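Local coordinates for protein eukaryotic peptide chain release factor GTP-binding subunit (Schizosaccharomyces pombe, PDB 1R5B) that is the GTP-binding subunit of a eukaryotic translation release factor, an elongation-factor-Tu-like protein with a P-loop-type nucleotide-binding domain followed by two beta domains, at residues A[70-73]-A[74-78]; A[211-214]-A[215-219]; A[402-405]-A[406-410]. One frame throughout, in Å; residues are numbered along the deposited sequence.

Contact 1. Residues A[70-73]-A[74-78]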
loop_
_atom_site.group_PDB
_atom_site.type_symbol
_atom_site.label_atom_id
_atom_site.label_comp_id
_atom_site.label_asym_id
_atom_site.label_seq_id
_atom_site.Cartn_x
_atom_site.Cartn_y
_atom_site.Cartn_z
ATOM N N VAL A 70 -5.101 -20.924 8.439
ATOM C CA VAL A 70 -4.891 -22.320 8.823
ATOM C C VAL A 70 -5.487 -22.591 10.202
ATOM O O VAL A 70 -5.650 -21.671 11.002
ATOM C CB VAL A 70 -3.384 -22.701 8.799
ATOM C CG1 VAL A 70 -2.802 -22.494 7.408
ATOM C CG2 VAL A 70 -2.582 -21.899 9.829
ATOM N N ASP A 71 -5.832 -23.849 10.466
ATOM C CA ASP A 71 -6.341 -24.231 11.782
ATOM C C ASP A 71 -5.183 -24.560 12.715
ATOM O O ASP A 71 -4.032 -24.521 12.303
ATOM C CB ASP A 71 -7.343 -25.392 11.687
ATOM C CG ASP A 71 -6.714 -26.686 11.220
ATOM O OD1 ASP A 71 -7.442 -27.698 11.149
ATOM O OD2 ASP A 71 -5.515 -26.799 10.899
ATOM N N LYS A 72 -5.497 -24.866 13.969
ATOM C CA LYS A 72 -4.477 -25.086 14.997
ATOM C C LYS A 72 -3.510 -26.210 14.611
ATOM O O LYS A 72 -2.282 -26.024 14.703
ATOM C CB LYS A 72 -5.146 -25.392 16.359
ATOM C CG LYS A 72 -4.193 -25.616 17.553
ATOM C CD LYS A 72 -4.962 -25.872 18.878
ATOM C CE LYS A 72 -5.388 -27.337 19.072
ATOM N NZ LYS A 72 -5.021 -27.868 20.424
ATOM N N ARG A 73 -4.061 -27.359 14.177
ATOM C CA ARG A 73 -3.227 -28.526 13.863
ATOM C C ARG A 73 -2.182 -28.204 12.768
ATOM O O ARG A 73 -1.056 -28.698 12.813
ATOM C CB ARG A 73 -4.077 -29.748 13.453
ATOM C CG ARG A 73 -4.605 -30.595 14.630
ATOM C CD ARG A 73 -5.712 -31.601 14.203
ATOM N NE ARG A 73 -5.169 -32.890 13.653
ATOM C CZ ARG A 73 -4.644 -33.979 14.401
ATOM N NH1 ARG A 73 -4.545 -33.905 15.733
ATOM N NH2 ARG A 73 -4.191 -35.118 13.806
ATOM N N THR A 74 -2.562 -27.383 11.795
ATOM C CA THR A 74 -1.693 -27.047 10.666
ATOM C C THR A 74 -0.586 -26.071 11.084
ATOM O O THR A 74 0.567 -26.111 10.594
ATOM C CB THR A 74 -2.506 -26.380 9.553
ATOM O OG1 THR A 74 -3.457 -27.299 9.004
ATOM C CG2 THR A 74 -1.616 -26.024 8.373
ATOM N N MET A 75 -0.959 -25.175 11.984
ATOM C CA MET A 75 -0.029 -24.264 12.601
ATOM C C MET A 75 0.995 -24.999 13.451
ATOM O O MET A 75 2.150 -24.582 13.499
ATOM C CB MET A 75 -0.788 -23.286 13.483
ATOM C CG MET A 75 0.066 -22.169 14.038
ATOM S SD MET A 75 0.027 -22.173 15.799
ATOM C CE MET A 75 -0.595 -20.662 16.143
ATOM N N GLU A 76 0.587 -26.078 14.122
ATOM C CA GLU A 76 1.528 -26.850 14.906
ATOM C C GLU A 76 2.477 -27.545 13.898
ATOM O O GLU A 76 3.740 -27.679 14.134
ATOM C CB GLU A 76 0.786 -27.850 15.853
ATOM C CG GLU A 76 0.112 -27.137 17.027
ATOM C CD GLU A 76 -0.982 -27.936 17.708
ATOM O OE1 GLU A 76 -1.718 -28.673 17.019
ATOM O OE2 GLU A 76 -1.100 -27.829 18.946
ATOM N N LYS A 77 1.862 -27.986 12.778
ATOM C CA LYS A 77 2.544 -28.817 11.771
ATOM C C LYS A 77 3.729 -28.054 11.257
ATOM O O LYS A 77 4.762 -28.621 10.931
ATOM C CB LYS A 77 1.604 -29.175 10.611
ATOM C CG LYS A 77 2.143 -30.261 9.676
ATOM C CD LYS A 77 1.242 -30.440 8.456
ATOM C CE LYS A 77 1.898 -31.314 7.388
ATOM N NZ LYS A 77 0.937 -32.264 6.730
ATOM N N ILE A 78 3.555 -26.747 11.212
ATOM C CA ILE A 78 4.565 -25.826 10.718
ATOM C C ILE A 78 5.674 -25.580 11.746
ATOM O O ILE A 78 6.842 -25.515 11.386
ATOM C CB ILE A 78 3.876 -24.522 10.326
ATOM C CG1 ILE A 78 3.070 -24.736 9.038
ATOM C CG2 ILE A 78 4.883 -23.398 10.146
ATOM C CD1 ILE A 78 2.022 -23.690 8.810
HETATM O O HOH W 1 -2.476 -28.635 21.166
#
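Asp71 and Thr74 make the tight end of this contact, where the chain turns into helix 72-81. The evidence is a double grip on one carboxylate oxygen: Asp71 OD2 accepts from Thr74 OG1 at 2.8 Å and from Thr74 N at 3.1 Å, the two donors reaching it from opposite faces of the carboxylate plane. The hydroxyl arrives nearly along the C-O axis of Asp71, the amide from the anti side and 32° out of the plane. With chi1 at 66°, Asp71 CG sits between its own backbone N and carbonyl carbon, which folds the carboxylate back over the first helical turn. Next to this grip, Val70 packs against the methyl of the same threonine, Val70 CB lying 3.8 Å from Thr74 CG2, the two side chains crossing at about a right angle. Val70 also touches Leu64 of helix 56-66, and Met75 reaches Asn62 and Phe65 there, so this flank faces protein.

The other flank is loose. Lys72 and Glu76 are one turn apart, yet Lys72 NZ and Glu76 OE2 stay 4.2 Å from each other, beyond a salt bridge. A water joins them instead, accepting from Lys72 NZ at 2.8 Å and donating to Glu76 OE2 at 2.7 Å. The helical backbone bonds start here, with Glu76 N bonded to Lys72 O at 2.9 Å. An aspartate at the N-cap whose side chain accepts from the amide three residues on is the classic helix N-cap, here with the threonine hydroxyl as a second donor to the same oxygen.

Contact 2. Residues A[211-214]-A[215-219]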
loop_
_atom_site.group_PDB
_atom_site.type_symbol
_atom_site.label_atom_id
_atom_site.label_comp_id
_atom_site.label_asym_id
_atom_site.label_seq_id
_atom_site.Cartn_x
_atom_site.Cartn_y
_atom_site.Cartn_z
ATOM N N SER A 211 19.554 -0.743 17.708
ATOM C CA SER A 211 19.658 0.542 17.040
ATOM C C SER A 211 21.119 0.918 16.766
ATOM O O SER A 211 21.473 1.312 15.666
ATOM C CB SER A 211 18.977 1.603 17.899
ATOM O OG SER A 211 19.018 2.841 17.242
ATOM N N MET A 212 21.974 0.773 17.766
ATOM C CA MET A 212 23.401 1.020 17.568
ATOM C C MET A 212 24.013 0.019 16.570
ATOM O O MET A 212 24.747 0.406 15.670
ATOM C CB MET A 212 24.134 0.982 18.903
ATOM C CG MET A 212 23.729 2.113 19.847
ATOM S SD MET A 212 23.936 3.772 19.137
ATOM C CE MET A 212 25.512 4.150 19.738
ATOM N N PHE A 213 23.651 -1.251 16.693
ATOM C CA PHE A 213 24.292 -2.311 15.929
ATOM C C PHE A 213 23.888 -2.270 14.457
ATOM O O PHE A 213 24.726 -2.439 13.586
ATOM C CB PHE A 213 23.968 -3.665 16.577
ATOM C CG PHE A 213 24.538 -4.863 15.860
ATOM C CD1 PHE A 213 25.776 -5.359 16.199
ATOM C CD2 PHE A 213 23.801 -5.521 14.882
ATOM C CE1 PHE A 213 26.295 -6.478 15.559
ATOM C CE2 PHE A 213 24.313 -6.633 14.239
ATOM C CZ PHE A 213 25.564 -7.109 14.580
ATOM N N LEU A 214 22.606 -2.030 14.196
ATOM C CA LEU A 214 22.067 -2.047 12.835
ATOM C C LEU A 214 22.608 -0.887 12.011
ATOM O O LEU A 214 22.886 -1.031 10.824
ATOM C CB LEU A 214 20.544 -1.997 12.856
ATOM C CG LEU A 214 19.858 -3.294 13.294
ATOM C CD1 LEU A 214 18.358 -3.050 13.461
ATOM C CD2 LEU A 214 20.096 -4.425 12.300
ATOM N N ARG A 215 22.764 0.263 12.652
ATOM C CA ARG A 215 23.467 1.383 12.042
ATOM C C ARG A 215 24.926 1.012 11.741
ATOM O O ARG A 215 25.423 1.275 10.653
ATOM C CB ARG A 215 23.405 2.619 12.955
ATOM C CG ARG A 215 24.160 3.857 12.423
ATOM C CD ARG A 215 23.649 4.378 11.078
ATOM N NE ARG A 215 24.502 5.449 10.554
ATOM C CZ ARG A 215 24.283 6.114 9.413
ATOM N NH1 ARG A 215 23.248 5.819 8.643
ATOM N NH2 ARG A 215 25.114 7.074 9.034
ATOM N N ARG A 216 25.613 0.401 12.693
ATOM C CA ARG A 216 27.022 0.105 12.492
ATOM C C ARG A 216 27.246 -0.858 11.335
ATOM O O ARG A 216 28.093 -0.623 10.483
ATOM C CB ARG A 216 27.660 -0.457 13.761
ATOM C CG ARG A 216 29.145 -0.719 13.609
ATOM C CD ARG A 216 29.870 -1.046 14.905
ATOM N NE ARG A 216 30.104 -2.481 15.014
ATOM C CZ ARG A 216 29.401 -3.321 15.771
ATOM N NH1 ARG A 216 28.400 -2.889 16.542
ATOM N NH2 ARG A 216 29.713 -4.612 15.773
ATOM N N VAL A 217 26.496 -1.949 11.311
ATOM C CA VAL A 217 26.801 -3.031 10.387
ATOM C C VAL A 217 26.059 -2.882 9.067
ATOM O O VAL A 217 26.425 -3.513 8.088
ATOM C CB VAL A 217 26.516 -4.410 11.010
ATOM C CG1 VAL A 217 27.169 -4.517 12.386
ATOM C CG2 VAL A 217 25.014 -4.694 11.097
ATOM N N ALA A 218 25.032 -2.042 9.034
ATOM C CA ALA A 218 24.192 -1.935 7.843
ATOM C C ALA A 218 23.582 -0.565 7.580
ATOM O O ALA A 218 22.762 -0.438 6.710
ATOM C CB ALA A 218 23.094 -3.000 7.878
ATOM N N GLY A 219 23.991 0.459 8.307
ATOM C CA GLY A 219 23.612 1.820 7.980
ATOM C C GLY A 219 22.215 2.278 8.358
ATOM O O GLY A 219 21.919 3.453 8.179
#
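Phe213 and Val217, one helical turn apart, meet in a CH-pi contact: Val217 CG1 stands 3.8 Å from the centroid of the Phe213 ring and 14° off the ring normal, hence over the face. The backbone between them is regular, Val217 N bonding to Phe213 O at 2.9 Å. The other branch, Val217 CG2, lies 3.8 Å from Phe213 CE2, so both methyls of the valine bear on the aromatic side chain.

Arg216 can be followed outward from its base. Its CB rests against the carbonyls of the preceding turn, 3.5 Å from Phe213 O and only slightly farther from Met212 O. CG is anti to the backbone N (chi1 -177°), and the chain runs on extended until it bends at chi3, which swings the guanidinium back toward the phenyl ring. There NH1 comes 3.6 Å from Phe213 CD1, while NH2 lies near both CD1 and CE1 of that ring. The two planes are 80° apart, and the approach is oblique rather than a flat stack. Val217 CG1 stands over the centre of one face of the guanidinium as well, so this methyl adjoins both flat groups.

On another side of the helix Arg215 reaches forward, its NH1 donating to Gly219 O at 2.8 Å, where positive phi takes the glycine out of helical geometry. Helix 200-218 packs here against helix 169-178, with Phe213 on Thr169 and Arg170, Leu214 on Ala173 and Val217 on Arg170. Phe213 also meets Phe163 edge-to-face, while Ser211 and Leu214 touch Tyr228 of strand 226-230.

Contact 3. Residues A[402-405]-A[406-410]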
loop_
_atom_site.group_PDB
_atom_site.type_symbol
_atom_site.label_atom_id
_atom_site.label_comp_id
_atom_site.label_asym_id
_atom_site.label_seq_id
_atom_site.Cartn_x
_atom_site.Cartn_y
_atom_site.Cartn_z
ATOM N N HIS A 402 -19.711 -7.831 -21.207
ATOM C CA HIS A 402 -20.097 -8.795 -20.159
ATOM C C HIS A 402 -20.963 -8.238 -19.008
ATOM O O HIS A 402 -20.994 -7.031 -18.765
ATOM C CB HIS A 402 -18.833 -9.398 -19.562
ATOM C CG HIS A 402 -18.039 -10.218 -20.525
ATOM N ND1 HIS A 402 -17.202 -9.655 -21.462
ATOM C CD2 HIS A 402 -17.941 -11.555 -20.691
ATOM C CE1 HIS A 402 -16.629 -10.609 -22.169
ATOM N NE2 HIS A 402 -17.057 -11.774 -21.718
ATOM N N LYS A 403 -21.637 -9.154 -18.302
ATOM C CA LYS A 403 -22.500 -8.855 -17.146
ATOM C C LYS A 403 -21.906 -9.330 -15.797
ATOM O O LYS A 403 -21.542 -8.507 -14.957
ATOM C CB LYS A 403 -23.885 -9.483 -17.365
ATOM C CG LYS A 403 -25.001 -8.910 -16.497
ATOM C CD LYS A 403 -26.348 -8.959 -17.223
ATOM C CE LYS A 403 -26.718 -10.374 -17.611
ATOM N NZ LYS A 403 -28.191 -10.541 -17.777
ATOM N N LEU A 404 -21.800 -10.648 -15.611
ATOM C CA LEU A 404 -21.321 -11.268 -14.361
ATOM C C LEU A 404 -22.375 -11.284 -13.241
ATOM O O LEU A 404 -23.252 -10.410 -13.171
ATOM C CB LEU A 404 -20.049 -10.590 -13.822
ATOM C CG LEU A 404 -18.915 -10.129 -14.752
ATOM C CD1 LEU A 404 -18.486 -8.715 -14.392
ATOM C CD2 LEU A 404 -17.716 -11.067 -14.675
ATOM N N ASP A 405 -22.263 -12.284 -12.363
ATOM C CA ASP A 405 -23.054 -12.350 -11.127
ATOM C C ASP A 405 -22.532 -13.420 -10.167
ATOM O O ASP A 405 -21.985 -14.431 -10.601
ATOM C CB ASP A 405 -24.525 -12.637 -11.438
ATOM C CG ASP A 405 -25.429 -12.541 -10.204
ATOM O OD1 ASP A 405 -25.316 -13.392 -9.292
ATOM O OD2 ASP A 405 -26.294 -11.650 -10.063
ATOM N N LYS A 406 -22.735 -13.187 -8.866
ATOM C CA LYS A 406 -22.372 -14.125 -7.789
ATOM C C LYS A 406 -20.879 -14.485 -7.861
ATOM O O LYS A 406 -20.053 -13.753 -7.320
ATOM C CB LYS A 406 -23.295 -15.359 -7.780
ATOM C CG LYS A 406 -24.060 -15.552 -6.472
ATOM C CD LYS A 406 -25.360 -14.748 -6.425
ATOM C CE LYS A 406 -26.229 -15.140 -5.227
ATOM N NZ LYS A 406 -25.440 -15.392 -3.978
ATOM N N THR A 407 -20.532 -15.583 -8.534
ATOM C CA THR A 407 -19.139 -15.853 -8.890
ATOM C C THR A 407 -18.866 -15.171 -10.231
ATOM O O THR A 407 -19.448 -15.547 -11.253
ATOM C CB THR A 407 -18.832 -17.384 -8.959
ATOM O OG1 THR A 407 -17.655 -17.612 -9.750
ATOM C CG2 THR A 407 -19.935 -18.183 -9.680
ATOM N N ASN A 408 -18.007 -14.153 -10.216
ATOM C CA ASN A 408 -17.685 -13.381 -11.421
ATOM C C ASN A 408 -17.167 -14.277 -12.549
ATOM O O ASN A 408 -15.949 -14.360 -12.778
ATOM C CB ASN A 408 -16.643 -12.288 -11.103
ATOM C CG ASN A 408 -17.208 -11.163 -10.245
ATOM O OD1 ASN A 408 -18.283 -11.287 -9.651
ATOM N ND2 ASN A 408 -16.478 -10.062 -10.171
ATOM N N ARG A 409 -18.097 -14.928 -13.257
ATOM C CA ARG A 409 -17.748 -15.930 -14.264
ATOM C C ARG A 409 -17.302 -15.209 -15.532
ATOM O O ARG A 409 -16.109 -15.194 -15.855
ATOM C CB ARG A 409 -18.914 -16.887 -14.521
ATOM C CG ARG A 409 -18.997 -18.016 -13.504
ATOM C CD ARG A 409 -20.394 -18.630 -13.345
ATOM N NE ARG A 409 -20.518 -19.949 -13.969
ATOM C CZ ARG A 409 -21.627 -20.688 -13.959
ATOM N NH1 ARG A 409 -22.728 -20.251 -13.355
ATOM N NH2 ARG A 409 -21.642 -21.878 -14.556
ATOM N N LYS A 410 -18.247 -14.591 -16.231
ATOM C CA LYS A 410 -17.916 -13.610 -17.272
ATOM C C LYS A 410 -19.190 -13.085 -17.921
ATOM O O LYS A 410 -19.529 -11.921 -17.741
ATOM C CB LYS A 410 -16.926 -14.154 -18.334
ATOM C CG LYS A 410 -17.086 -15.638 -18.745
ATOM C CD LYS A 410 -16.652 -15.886 -20.193
ATOM C CE LYS A 410 -17.699 -15.420 -21.194
ATOM N NZ LYS A 410 -17.413 -15.902 -22.570
#
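His402 meets Lys410, on the returning arm of a surface loop, with the CD2/NE2 edge of its imidazole, CD2 lying 3.7 Å from Lys410 CB. The loop belongs to the C-terminal beta domain, of the eEF1A C-terminal type, and links strand 396-397 to strand 426-430. It doubles back irregularly: the two halves run 161° apart, but no clear hydrogen bond joins them and neither half is regular strand.

Lys410 O is the point on which several groups converge. It lies near the plane of the imidazole, at the edge of the ring and 3.2 Å from His402 CB, while Leu404 CG approaches the same oxygen to 3.5 Å. From its CG, Leu404 sends CD2 toward the returning chain, 3.6 Å from Lys410 CA and 3.9 Å from Asn408 CB. Leu404 also touches Ile425, and His402 ND1 makes a weak hydrogen bond to Ile425 O, which connects this half of the loop to the residue just before strand 426-430. At the ring edge, in the imidazole plane, Lys410 CE is 3.7 Å from His402 NE2; the bend of the lysine at chi3 (-77°) brings it there.

How the contacts relate
From the N terminus, contact 1 comes first, at the start of helix 72-81 and next to helix 56-66. Contact 2 follows at the end of helix 200-218, beside helix 169-178 and strand 226-230 of the same GTP-binding domain; their centres are about 36 Å apart. Contact 3 belongs to the C-terminal beta domain, in the loop between strands 396-397 and 426-430, about 53 Å between centres from contact 2 and on the opposite side of the chain's centre. All three are local and in series, neither nested nor crossed. The first two belong to helical turns; contact 3 closes a short bend within a longer loop.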